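Local coordinates for protein putative SnoaL-like polyketide cyclase (PDB 3GZB) that is of uncertain function but carries a SnoaL-like domain of the NTF2 superfamily and probably acts as a polyketide cyclase or related lyase, at residues Q21-M30 against T124-V135; D31-K39 against L70-Y80. All coordinates share one frame; numbering follows the deposited sequence. Where two conformers were deposited one is given.

Contact 1 of 2, residues Q21-M30 against T124-V135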
loop_
_atom_site.group_PDB
_atom_site.type_symbol
_atom_site.label_atom_id
_atom_site.label_comp_id
_atom_site.label_asym_id
_atom_site.label_seq_id
_atom_site.Cartn_x
_atom_site.Cartn_y
_atom_site.Cartn_z
ATOM N N GLN A 21 18.852 0.118 -4.350
ATOM C CA GLN A 21 18.965 -1.247 -4.839
ATOM C C GLN A 21 17.710 -2.110 -4.552
ATOM O O GLN A 21 17.397 -3.030 -5.296
ATOM C CB GLN A 21 20.206 -1.921 -4.291
ATOM C CG GLN A 21 21.536 -1.297 -4.767
ATOM C CD GLN A 21 21.837 -1.471 -6.269
ATOM O OE1 GLN A 21 21.313 -2.403 -6.972
ATOM N NE2 GLN A 21 22.703 -0.604 -6.745
ATOM N N GLU A 22 17.063 -1.852 -3.421
ATOM C CA GLU A 22 15.867 -2.618 -3.055
ATOM C C GLU A 22 14.746 -2.379 -4.069
ATOM O O GLU A 22 14.077 -3.278 -4.534
ATOM C CB GLU A 22 15.410 -2.212 -1.633
ATOM C CG GLU A 22 16.462 -2.476 -0.587
ATOM C CD GLU A 22 17.429 -1.353 -0.309
ATOM O OE1 GLU A 22 17.641 -0.416 -1.123
ATOM O OE2 GLU A 22 18.029 -1.419 0.803
ATOM N N GLN A 23 14.574 -1.116 -4.463
ATOM C CA GLN A 23 13.639 -0.807 -5.550
ATOM C C GLN A 23 14.051 -1.440 -6.887
ATOM O O GLN A 23 13.193 -1.950 -7.594
ATOM C CB GLN A 23 13.436 0.691 -5.679
ATOM C CG GLN A 23 12.762 1.365 -4.472
ATOM C CD GLN A 23 12.558 2.855 -4.705
ATOM O OE1 GLN A 23 12.435 3.309 -5.838
ATOM N NE2 GLN A 23 12.525 3.630 -3.612
ATOM N N GLN A 24 15.345 -1.457 -7.212
ATOM C CA GLN A 24 15.803 -2.003 -8.481
ATOM C C GLN A 24 15.460 -3.480 -8.547
ATOM O O GLN A 24 15.048 -3.973 -9.593
ATOM C CB GLN A 24 17.308 -1.780 -8.659
ATOM C CG GLN A 24 17.730 -0.342 -8.857
ATOM C CD GLN A 24 19.166 -0.194 -9.258
ATOM O OE1 GLN A 24 19.645 -0.930 -10.157
ATOM N NE2 GLN A 24 19.863 0.743 -8.622
ATOM N N LEU A 25 15.613 -4.161 -7.436
ATOM C CA LEU A 25 15.275 -5.584 -7.421
ATOM C C LEU A 25 13.769 -5.818 -7.557
ATOM O O LEU A 25 13.341 -6.729 -8.250
ATOM C CB LEU A 25 15.842 -6.276 -6.176
ATOM C CG LEU A 25 15.768 -7.811 -6.161
ATOM C CD1 LEU A 25 16.583 -8.438 -7.337
ATOM C CD2 LEU A 25 16.231 -8.381 -4.805
ATOM N N ALA A 26 12.967 -4.967 -6.911
ATOM C CA ALA A 26 11.542 -5.042 -7.040
ATOM C C ALA A 26 11.133 -4.896 -8.488
ATOM O O ALA A 26 10.211 -5.591 -8.919
ATOM C CB ALA A 26 10.874 -3.936 -6.197
ATOM N N VAL A 27 11.764 -3.991 -9.242
ATOM C CA VAL A 27 11.440 -3.833 -10.649
ATOM C C VAL A 27 11.650 -5.151 -11.422
ATOM O O VAL A 27 10.799 -5.568 -12.244
ATOM C CB VAL A 27 12.218 -2.683 -11.284
ATOM C CG1 VAL A 27 12.008 -2.609 -12.798
ATOM C CG2 VAL A 27 11.853 -1.321 -10.606
ATOM N N LYS A 28 12.764 -5.820 -11.199
ATOM C CA LYS A 28 13.045 -7.116 -11.855
ATOM C C LYS A 28 11.959 -8.141 -11.566
ATOM O O LYS A 28 11.480 -8.842 -12.467
ATOM C CB LYS A 28 14.402 -7.661 -11.397
ATOM C CG LYS A 28 15.580 -6.734 -11.756
ATOM C CD LYS A 28 16.870 -7.458 -11.670
ATOM C CE LYS A 28 17.992 -6.711 -12.356
ATOM N NZ LYS A 28 19.143 -7.626 -12.475
ATOM N N TYR A 29 11.597 -8.231 -10.300
ATOM C CA TYR A 29 10.507 -9.152 -9.897
ATOM C C TYR A 29 9.177 -8.841 -10.569
ATOM O O TYR A 29 8.537 -9.738 -11.119
ATOM C CB TYR A 29 10.389 -9.164 -8.409
ATOM C CG TYR A 29 9.220 -9.941 -7.838
ATOM C CD1 TYR A 29 9.312 -11.287 -7.590
ATOM C CD2 TYR A 29 8.020 -9.329 -7.548
ATOM C CE1 TYR A 29 8.253 -11.964 -6.986
ATOM C CE2 TYR A 29 6.964 -9.988 -6.979
ATOM C CZ TYR A 29 7.067 -11.320 -6.724
ATOM O OH TYR A 29 6.051 -12.027 -6.111
HETATM N N MSE A 30 8.777 -7.557 -10.534
HETATM C CA MSE A 30 7.504 -7.181 -11.111
HETATM C C MSE A 30 7.496 -7.345 -12.638
HETATM O O MSE A 30 6.447 -7.647 -13.208
HETATM C CB MSE A 30 7.133 -5.767 -10.720
HETATM C CG MSE A 30 6.918 -5.586 -9.252
HETATM SE SE MSE A 30 5.522 -6.656 -8.457
HETATM C CE MSE A 30 4.022 -6.094 -9.541
ATOM N N THR A 124 0.851 -2.712 -3.890
ATOM C CA THR A 124 1.640 -3.965 -3.775
ATOM C C THR A 124 2.890 -3.656 -2.946
ATOM O O THR A 124 3.588 -2.662 -3.235
ATOM C CB THR A 124 2.050 -4.474 -5.162
ATOM O OG1 THR A 124 0.845 -4.855 -5.836
ATOM C CG2 THR A 124 3.031 -5.662 -5.089
ATOM N N SER A 125 3.185 -4.460 -1.924
ATOM C CA SER A 125 4.422 -4.331 -1.195
ATOM C C SER A 125 5.191 -5.612 -1.302
ATOM O O SER A 125 4.641 -6.723 -1.350
ATOM C CB SER A 125 4.204 -3.937 0.261
ATOM O OG SER A 125 3.498 -4.961 0.981
ATOM N N LEU A 126 6.511 -5.486 -1.317
ATOM C CA LEU A 126 7.447 -6.613 -1.327
ATOM C C LEU A 126 8.410 -6.464 -0.169
ATOM O O LEU A 126 9.051 -5.413 -0.024
ATOM C CB LEU A 126 8.244 -6.679 -2.636
ATOM C CG LEU A 126 7.455 -6.692 -3.938
ATOM C CD1 LEU A 126 8.416 -6.670 -5.142
ATOM C CD2 LEU A 126 6.537 -7.881 -3.985
ATOM N N LYS A 127 8.548 -7.509 0.622
ATOM C CA LYS A 127 9.626 -7.593 1.600
ATOM C C LYS A 127 10.691 -8.488 0.966
ATOM O O LYS A 127 10.388 -9.637 0.582
ATOM C CB LYS A 127 9.108 -8.181 2.916
ATOM C CG LYS A 127 10.087 -8.127 4.074
ATOM C CD LYS A 127 10.497 -6.700 4.449
ATOM C CE LYS A 127 11.379 -6.715 5.708
ATOM N NZ LYS A 127 12.187 -5.473 5.878
ATOM N N LEU A 128 11.903 -7.964 0.831
ATOM C CA LEU A 128 12.976 -8.586 0.123
ATOM C C LEU A 128 14.059 -9.079 1.074
ATOM O O LEU A 128 14.332 -8.458 2.112
ATOM C CB LEU A 128 13.617 -7.582 -0.837
ATOM C CG LEU A 128 12.607 -6.990 -1.843
ATOM C CD1 LEU A 128 13.292 -5.872 -2.628
ATOM C CD2 LEU A 128 12.057 -7.988 -2.742
ATOM N N ASP A 129 14.663 -10.202 0.689
ATOM C CA ASP A 129 15.922 -10.708 1.289
ATOM C C ASP A 129 16.999 -10.411 0.260
ATOM O O ASP A 129 17.130 -11.113 -0.773
ATOM C CB ASP A 129 15.736 -12.203 1.584
ATOM C CG ASP A 129 17.030 -12.915 1.990
ATOM O OD1 ASP A 129 18.097 -12.280 2.021
ATOM O OD2 ASP A 129 16.936 -14.151 2.238
HETATM N N MSE A 130 17.731 -9.309 0.502
HETATM C CA MSE A 130 18.681 -8.796 -0.472
HETATM C C MSE A 130 19.866 -9.764 -0.658
HETATM O O MSE A 130 20.309 -9.968 -1.781
HETATM C CB MSE A 130 19.118 -7.357 -0.159
HETATM C CG MSE A 130 18.004 -6.348 -0.118
HETATM SE SE MSE A 130 17.140 -6.162 -1.829
HETATM C CE MSE A 130 18.578 -5.450 -2.785
ATOM N N LEU A 131 20.313 -10.414 0.405
ATOM C CA LEU A 131 21.439 -11.378 0.300
ATOM C C LEU A 131 21.113 -12.503 -0.680
ATOM O O LEU A 131 21.930 -12.854 -1.518
ATOM C CB LEU A 131 21.752 -11.940 1.685
ATOM C CG LEU A 131 22.777 -13.080 1.729
ATOM C CD1 LEU A 131 24.134 -12.540 1.339
ATOM C CD2 LEU A 131 22.793 -13.727 3.103
ATOM N N ASN A 132 19.902 -13.053 -0.579
ATOM C CA ASN A 132 19.522 -14.198 -1.394
ATOM C C ASN A 132 18.706 -13.842 -2.627
ATOM O O ASN A 132 18.264 -14.726 -3.336
ATOM C CB ASN A 132 18.773 -15.192 -0.503
ATOM C CG ASN A 132 19.643 -15.767 0.568
ATOM O OD1 ASN A 132 20.630 -16.436 0.241
ATOM N ND2 ASN A 132 19.336 -15.502 1.838
ATOM N N ARG A 133 18.481 -12.542 -2.864
ATOM C CA ARG A 133 17.754 -12.083 -4.041
ATOM C C ARG A 133 16.327 -12.729 -4.083
ATOM O O ARG A 133 15.910 -13.257 -5.122
ATOM C CB ARG A 133 18.545 -12.396 -5.315
ATOM C CG ARG A 133 18.375 -11.409 -6.404
ATOM C CD ARG A 133 19.370 -11.681 -7.550
ATOM N NE ARG A 133 19.168 -10.741 -8.641
ATOM C CZ ARG A 133 18.240 -10.850 -9.585
ATOM N NH1 ARG A 133 17.362 -11.856 -9.621
ATOM N NH2 ARG A 133 18.171 -9.909 -10.502
ATOM N N ARG A 134 15.637 -12.672 -2.957
ATOM C CA ARG A 134 14.381 -13.399 -2.675
ATOM C C ARG A 134 13.279 -12.404 -2.285
ATOM O O ARG A 134 13.576 -11.420 -1.590
ATOM C CB ARG A 134 14.652 -14.365 -1.499
ATOM C CG ARG A 134 13.529 -15.295 -1.100
ATOM C CD ARG A 134 14.037 -16.378 -0.095
ATOM N NE ARG A 134 15.133 -17.182 -0.649
ATOM C CZ ARG A 134 16.132 -17.718 0.045
ATOM N NH1 ARG A 134 16.209 -17.558 1.351
ATOM N NH2 ARG A 134 17.071 -18.411 -0.580
ATOM N N VAL A 135 12.039 -12.720 -2.641
ATOM C CA VAL A 135 10.847 -12.076 -2.067
ATOM C C VAL A 135 10.391 -12.973 -0.950
ATOM O O VAL A 135 9.991 -14.150 -1.176
ATOM C CB VAL A 135 9.745 -11.873 -3.147
ATOM C CG1 VAL A 135 8.397 -11.460 -2.539
ATOM C CG2 VAL A 135 10.224 -10.835 -4.169
#
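Tyr29 OH is gripped by two partners, Tyr45 OH and His138 ND1, while the ring that carries it lies between the helix 21-30 and the hairpin 124-135. The rotation about the CA-CB bond, chi1 174°, sets CG opposite the backbone N and sends the ring across to the strands. Val135 CG2 sits over one ring face in a CH-pi contact, 3.8 Å from the centroid of the Tyr29 ring. Leu126 arrives obliquely with both methyls, CD1 lying 3.6 Å from Tyr29 CD2 and CD2 lying 3.7 Å from Tyr29 CE2, and Phe44 packs edge-to-face. A phenylalanine in its place could still fill this slot but would probably leave Tyr45 OH and His138 ND1 without the hydroxyl they share. One helical turn back, Ala26 CB rests 3.8 Å from Leu126 CD1; Leu128 CD1 lies 3.3 Å from Glu22 O. Leu25 CD2 meets the selenium of Met130 at 3.8 Å, the two side chains passing in opposite directions, and Leu25 CD1 lies over the centre of the Arg133 guanidinium, a placement made tentative by the alternative conformers of Arg133. The turn closes with a G1 beta bulge, Arg133 and Arg134 both facing Asp129, whose OD2 takes the amide of Asn132 ND2 at 2.8 Å. The helix crosses strand 124-129 at 110°. No hydrogen bond joins the two segments, so the helix is held to the sheet by apolar side chains, and the buried hydroxyl of Tyr29 finds its partners among neighbouring residues.

Contact 2 of 2, residues D31-K39 against L70-Y80. With EDO (1,2-ethanediol), chain M.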
loop_
_atom_site.group_PDB
_atom_site.type_symbol
_atom_site.label_atom_id
_atom_site.label_comp_id
_atom_site.label_asym_id
_atom_site.label_seq_id
_atom_site.Cartn_x
_atom_site.Cartn_y
_atom_site.Cartn_z
ATOM N N ASP A 31 8.602 -7.055 -13.304
ATOM C CA ASP A 31 8.659 -7.289 -14.756
ATOM C C ASP A 31 8.473 -8.794 -15.032
ATOM O O ASP A 31 7.681 -9.161 -15.917
ATOM C CB ASP A 31 9.967 -6.754 -15.372
ATOM C CG ASP A 31 9.878 -5.259 -15.688
ATOM O OD1 ASP A 31 8.741 -4.778 -15.809
ATOM O OD2 ASP A 31 10.921 -4.570 -15.825
ATOM N N ALA A 32 9.131 -9.656 -14.278
ATOM C CA ALA A 32 8.927 -11.117 -14.439
ATOM C C ALA A 32 7.483 -11.533 -14.206
ATOM O O ALA A 32 6.891 -12.279 -14.982
ATOM C CB ALA A 32 9.882 -11.926 -13.523
ATOM N N LEU A 33 6.896 -11.025 -13.132
ATOM C CA LEU A 33 5.520 -11.383 -12.797
ATOM C C LEU A 33 4.539 -10.991 -13.900
ATOM O O LEU A 33 3.720 -11.801 -14.340
ATOM C CB LEU A 33 5.130 -10.686 -11.476
ATOM C CG LEU A 33 3.715 -10.904 -10.963
ATOM C CD1 LEU A 33 3.528 -12.361 -10.454
ATOM C CD2 LEU A 33 3.407 -9.902 -9.843
ATOM N N THR A 34 4.633 -9.722 -14.325
ATOM C CA THR A 34 3.663 -9.195 -15.258
ATOM C C THR A 34 3.838 -9.716 -16.676
ATOM O O THR A 34 2.893 -9.640 -17.458
ATOM C CB THR A 34 3.596 -7.655 -15.225
ATOM O OG1 THR A 34 4.860 -7.139 -15.705
ATOM C CG2 THR A 34 3.246 -7.080 -13.805
ATOM N N GLU A 35 5.022 -10.248 -17.007
ATOM C CA GLU A 35 5.329 -10.950 -18.258
ATOM C C GLU A 35 5.061 -12.463 -18.181
ATOM O O GLU A 35 5.285 -13.185 -19.160
ATOM C CB GLU A 35 6.835 -10.752 -18.579
ATOM C CG GLU A 35 7.250 -9.302 -18.850
ATOM C CD GLU A 35 8.769 -9.120 -18.782
ATOM O OE1 GLU A 35 9.512 -10.151 -18.660
ATOM O OE2 GLU A 35 9.198 -7.949 -18.827
ATOM N N HIS A 36 4.610 -12.962 -17.017
ATOM C CA HIS A 36 4.403 -14.410 -16.821
ATOM C C HIS A 36 5.700 -15.180 -17.054
ATOM O O HIS A 36 5.674 -16.326 -17.569
ATOM C CB HIS A 36 3.242 -14.921 -17.715
ATOM C CG HIS A 36 1.980 -14.148 -17.571
ATOM N ND1 HIS A 36 1.569 -13.233 -18.513
ATOM C CD2 HIS A 36 1.036 -14.138 -16.600
ATOM C CE1 HIS A 36 0.401 -12.730 -18.147
ATOM N NE2 HIS A 36 0.071 -13.239 -16.962
ATOM N N ASP A 37 6.834 -14.591 -16.655
ATOM C CA ASP A 37 8.138 -15.249 -16.769
ATOM C C ASP A 37 8.384 -16.075 -15.516
ATOM O O ASP A 37 9.117 -15.656 -14.606
ATOM C CB ASP A 37 9.236 -14.234 -17.044
ATOM C CG ASP A 37 10.637 -14.846 -17.141
ATOM O OD1 ASP A 37 10.782 -16.088 -17.101
ATOM O OD2 ASP A 37 11.571 -14.017 -17.215
ATOM N N TYR A 38 7.744 -17.240 -15.450
ATOM C CA TYR A 38 7.793 -18.077 -14.247
ATOM C C TYR A 38 9.167 -18.672 -14.001
ATOM O O TYR A 38 9.508 -18.896 -12.845
ATOM C CB TYR A 38 6.749 -19.184 -14.280
ATOM C CG TYR A 38 5.365 -18.653 -14.475
ATOM C CD1 TYR A 38 4.805 -17.863 -13.573
ATOM C CD2 TYR A 38 4.666 -18.928 -15.643
ATOM C CE1 TYR A 38 3.494 -17.338 -13.758
ATOM C CE2 TYR A 38 3.420 -18.446 -15.847
ATOM C CZ TYR A 38 2.830 -17.655 -14.923
ATOM O OH TYR A 38 1.557 -17.156 -15.158
ATOM N N LYS A 39 9.958 -18.898 -15.040
ATOM C CA LYS A 39 11.339 -19.373 -14.858
ATOM C C LYS A 39 12.145 -18.389 -14.017
ATOM O O LYS A 39 12.829 -18.777 -13.040
ATOM C CB LYS A 39 12.004 -19.640 -16.232
ATOM C CG LYS A 39 13.372 -20.252 -16.058
ATOM C CD LYS A 39 14.136 -20.440 -17.379
ATOM C CE LYS A 39 15.592 -20.872 -17.109
ATOM N NZ LYS A 39 16.569 -20.199 -18.030
ATOM N N LEU A 70 -0.353 -18.911 -9.594
ATOM C CA LEU A 70 -0.175 -17.821 -10.602
ATOM C C LEU A 70 -0.391 -18.358 -12.003
ATOM O O LEU A 70 -1.123 -17.737 -12.793
ATOM C CB LEU A 70 1.203 -17.208 -10.484
ATOM C CG LEU A 70 1.459 -16.423 -9.231
ATOM C CD1 LEU A 70 2.971 -16.006 -9.171
ATOM C CD2 LEU A 70 0.532 -15.175 -9.187
ATOM N N GLU A 71 0.220 -19.504 -12.299
ATOM C CA GLU A 71 0.132 -20.050 -13.658
ATOM C C GLU A 71 -1.312 -20.376 -13.998
ATOM O O GLU A 71 -1.817 -20.082 -15.109
ATOM C CB GLU A 71 1.056 -21.264 -13.857
ATOM C CG GLU A 71 1.205 -21.617 -15.319
ATOM C CD GLU A 71 2.245 -22.700 -15.580
ATOM O OE1 GLU A 71 2.507 -23.516 -14.669
ATOM O OE2 GLU A 71 2.779 -22.732 -16.721
ATOM N N ARG A 72 -1.995 -21.031 -13.078
ATOM C CA ARG A 72 -3.418 -21.352 -13.279
ATOM C C ARG A 72 -4.308 -20.089 -13.403
ATOM O O ARG A 72 -5.142 -19.994 -14.308
ATOM C CB ARG A 72 -3.969 -22.279 -12.212
ATOM C CG ARG A 72 -3.376 -23.655 -12.240
ATOM C CD ARG A 72 -3.922 -24.515 -11.104
ATOM N NE ARG A 72 -3.366 -25.845 -11.086
ATOM C CZ ARG A 72 -3.814 -26.868 -11.810
ATOM N NH1 ARG A 72 -4.826 -26.712 -12.663
ATOM N NH2 ARG A 72 -3.247 -28.085 -11.693
ATOM N N ALA A 73 -4.105 -19.128 -12.528
ATOM C CA ALA A 73 -4.905 -17.915 -12.545
ATOM C C ALA A 73 -4.761 -17.156 -13.879
ATOM O O ALA A 73 -5.712 -16.494 -14.311
ATOM C CB ALA A 73 -4.527 -17.028 -11.341
ATOM N N HIS A 74 -3.585 -17.245 -14.497
ATOM C CA HIS A 74 -3.292 -16.480 -15.710
ATOM C C HIS A 74 -3.375 -17.232 -17.018
ATOM O O HIS A 74 -2.903 -16.727 -18.043
ATOM C CB HIS A 74 -1.958 -15.767 -15.531
ATOM C CG HIS A 74 -2.067 -14.588 -14.627
ATOM N ND1 HIS A 74 -1.866 -13.287 -15.048
ATOM C CD2 HIS A 74 -2.366 -14.508 -13.307
ATOM C CE1 HIS A 74 -2.071 -12.461 -14.043
ATOM N NE2 HIS A 74 -2.362 -13.169 -12.965
ATOM N N GLN A 75 -3.950 -18.430 -17.002
ATOM C CA GLN A 75 -4.186 -19.144 -18.252
ATOM C C GLN A 75 -4.877 -18.240 -19.233
ATOM O O GLN A 75 -5.960 -17.740 -18.945
ATOM C CB GLN A 75 -4.994 -20.425 -18.015
ATOM C CG GLN A 75 -5.298 -21.134 -19.328
ATOM C CD GLN A 75 -6.059 -22.435 -19.298
ATOM O OE1 GLN A 75 -6.392 -22.943 -20.381
ATOM N NE2 GLN A 75 -6.401 -22.945 -18.131
ATOM N N GLY A 76 -4.219 -18.034 -20.364
ATOM C CA GLY A 76 -4.798 -17.219 -21.452
ATOM C C GLY A 76 -4.613 -15.708 -21.319
ATOM O O GLY A 76 -5.010 -14.966 -22.216
ATOM N N VAL A 77 -4.053 -15.264 -20.211
ATOM C CA VAL A 77 -3.878 -13.839 -19.963
ATOM C C VAL A 77 -2.612 -13.387 -20.662
ATOM O O VAL A 77 -1.540 -13.978 -20.493
ATOM C CB VAL A 77 -3.844 -13.552 -18.447
ATOM C CG1 VAL A 77 -3.661 -12.023 -18.181
ATOM C CG2 VAL A 77 -5.171 -14.075 -17.806
ATOM N N LEU A 78 -2.712 -12.287 -21.409
ATOM C CA LEU A 78 -1.569 -11.696 -22.084
ATOM C C LEU A 78 -0.721 -10.895 -21.101
ATOM O O LEU A 78 -1.194 -10.598 -19.983
ATOM C CB LEU A 78 -2.055 -10.808 -23.244
ATOM C CG LEU A 78 -2.844 -11.525 -24.350
ATOM C CD1 LEU A 78 -3.346 -10.457 -25.391
ATOM C CD2 LEU A 78 -2.011 -12.624 -24.982
ATOM N N GLU A 79 0.477 -10.488 -21.490
ATOM C CA GLU A 79 1.264 -9.627 -20.599
ATOM C C GLU A 79 0.394 -8.459 -20.142
ATOM O O GLU A 79 -0.357 -7.879 -20.944
ATOM C CB GLU A 79 2.516 -9.074 -21.290
ATOM C CG GLU A 79 3.280 -8.064 -20.478
ATOM C CD GLU A 79 4.632 -7.656 -21.044
ATOM O OE1 GLU A 79 5.007 -8.169 -22.125
ATOM O OE2 GLU A 79 5.300 -6.804 -20.387
ATOM N N TYR A 80 0.501 -8.116 -18.861
ATOM C CA TYR A 80 -0.205 -6.990 -18.282
ATOM C C TYR A 80 0.803 -5.995 -17.726
ATOM O O TYR A 80 1.981 -6.289 -17.655
ATOM C CB TYR A 80 -1.229 -7.426 -17.247
ATOM C CG TYR A 80 -0.711 -8.151 -16.032
ATOM C CD1 TYR A 80 -0.291 -9.479 -16.096
ATOM C CD2 TYR A 80 -0.718 -7.522 -14.793
ATOM C CE1 TYR A 80 0.154 -10.163 -14.966
ATOM C CE2 TYR A 80 -0.289 -8.202 -13.643
ATOM C CZ TYR A 80 0.108 -9.542 -13.745
ATOM O OH TYR A 80 0.510 -10.255 -12.634
HETATM C C1 EDO M . -1.862 -4.353 -21.082
HETATM O O1 EDO M . -2.292 -5.744 -21.069
HETATM C C2 EDO M . -0.887 -4.106 -22.201
HETATM O O2 EDO M . -1.764 -4.156 -23.339
HETATM O O HOH W 1 1.508 -12.985 -13.216
HETATM O O HOH W 2 7.847 -6.120 -20.375
HETATM O O HOH W 3 0.865 -15.489 -13.456
HETATM O O HOH W 4 -0.443 -18.609 -16.898
#
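His36 reaches from the end of one helix toward the turn from His74 to Val77 that follows helix 63-73. Its CB points toward that turn, and CG stands opposite the carbonyl carbon (chi1 -52°). On one side of the ring CD2 lies 3.6 Å from His74 CB; on the other CE1 approaches two carbonyls, with Leu78 O 3.2 Å from CE1 and near the ring plane, and Val77 O 3.3 Å from CE1. At the tip NE2 and His74 ND1 are joined by a 2.7 Å hydrogen bond whose donor could be either ring, the planes 57° apart. Tyr80 closes the cluster. Its ring covers Thr34 CA, which lies over one face, and its backbone N donates to Thr34 O at 3.2 Å, tying the helix end to the incoming chain. Water bridges Tyr80 OH to Leu33 O. A second water donates to both Glu35 OE2 and Glu79 OE2, probably easing the closeness of the two carboxylates. Tyr38 lays its ring against Glu71, and water links its OH to Glu71 O. A Schellman motif ends the first helix at His36, and Asp37 caps the next. Tyr80 OH and His74 NE2 both bind a methylpentanediol, probably from the crystallisation liquor, which is consistent with these residues lining the pocket enclosed by helices and curved sheet in the NTF2-like fold.

Contact 1 and contact 2 lie on successive parts of one helix, 21-34, their centres about 18 Å apart. The first ten residues of that helix pack on the hairpin of strands 115-129 and 134-142, which belongs to the curved mixed sheet; its end, with the start of helix 38-42, meets the close of helix 63-73 and the chain leading to strand 81-84. Along the sequence both segments of contact 2 fall between the two segments of contact 1, and 21-30 and 31-39 adjoin. One helix thus packs on the sheet with one part and meets helix 63-73 with its end, as expected for the cone-shaped NTF2-like fold, whose pocket probably serves this putative cyclase.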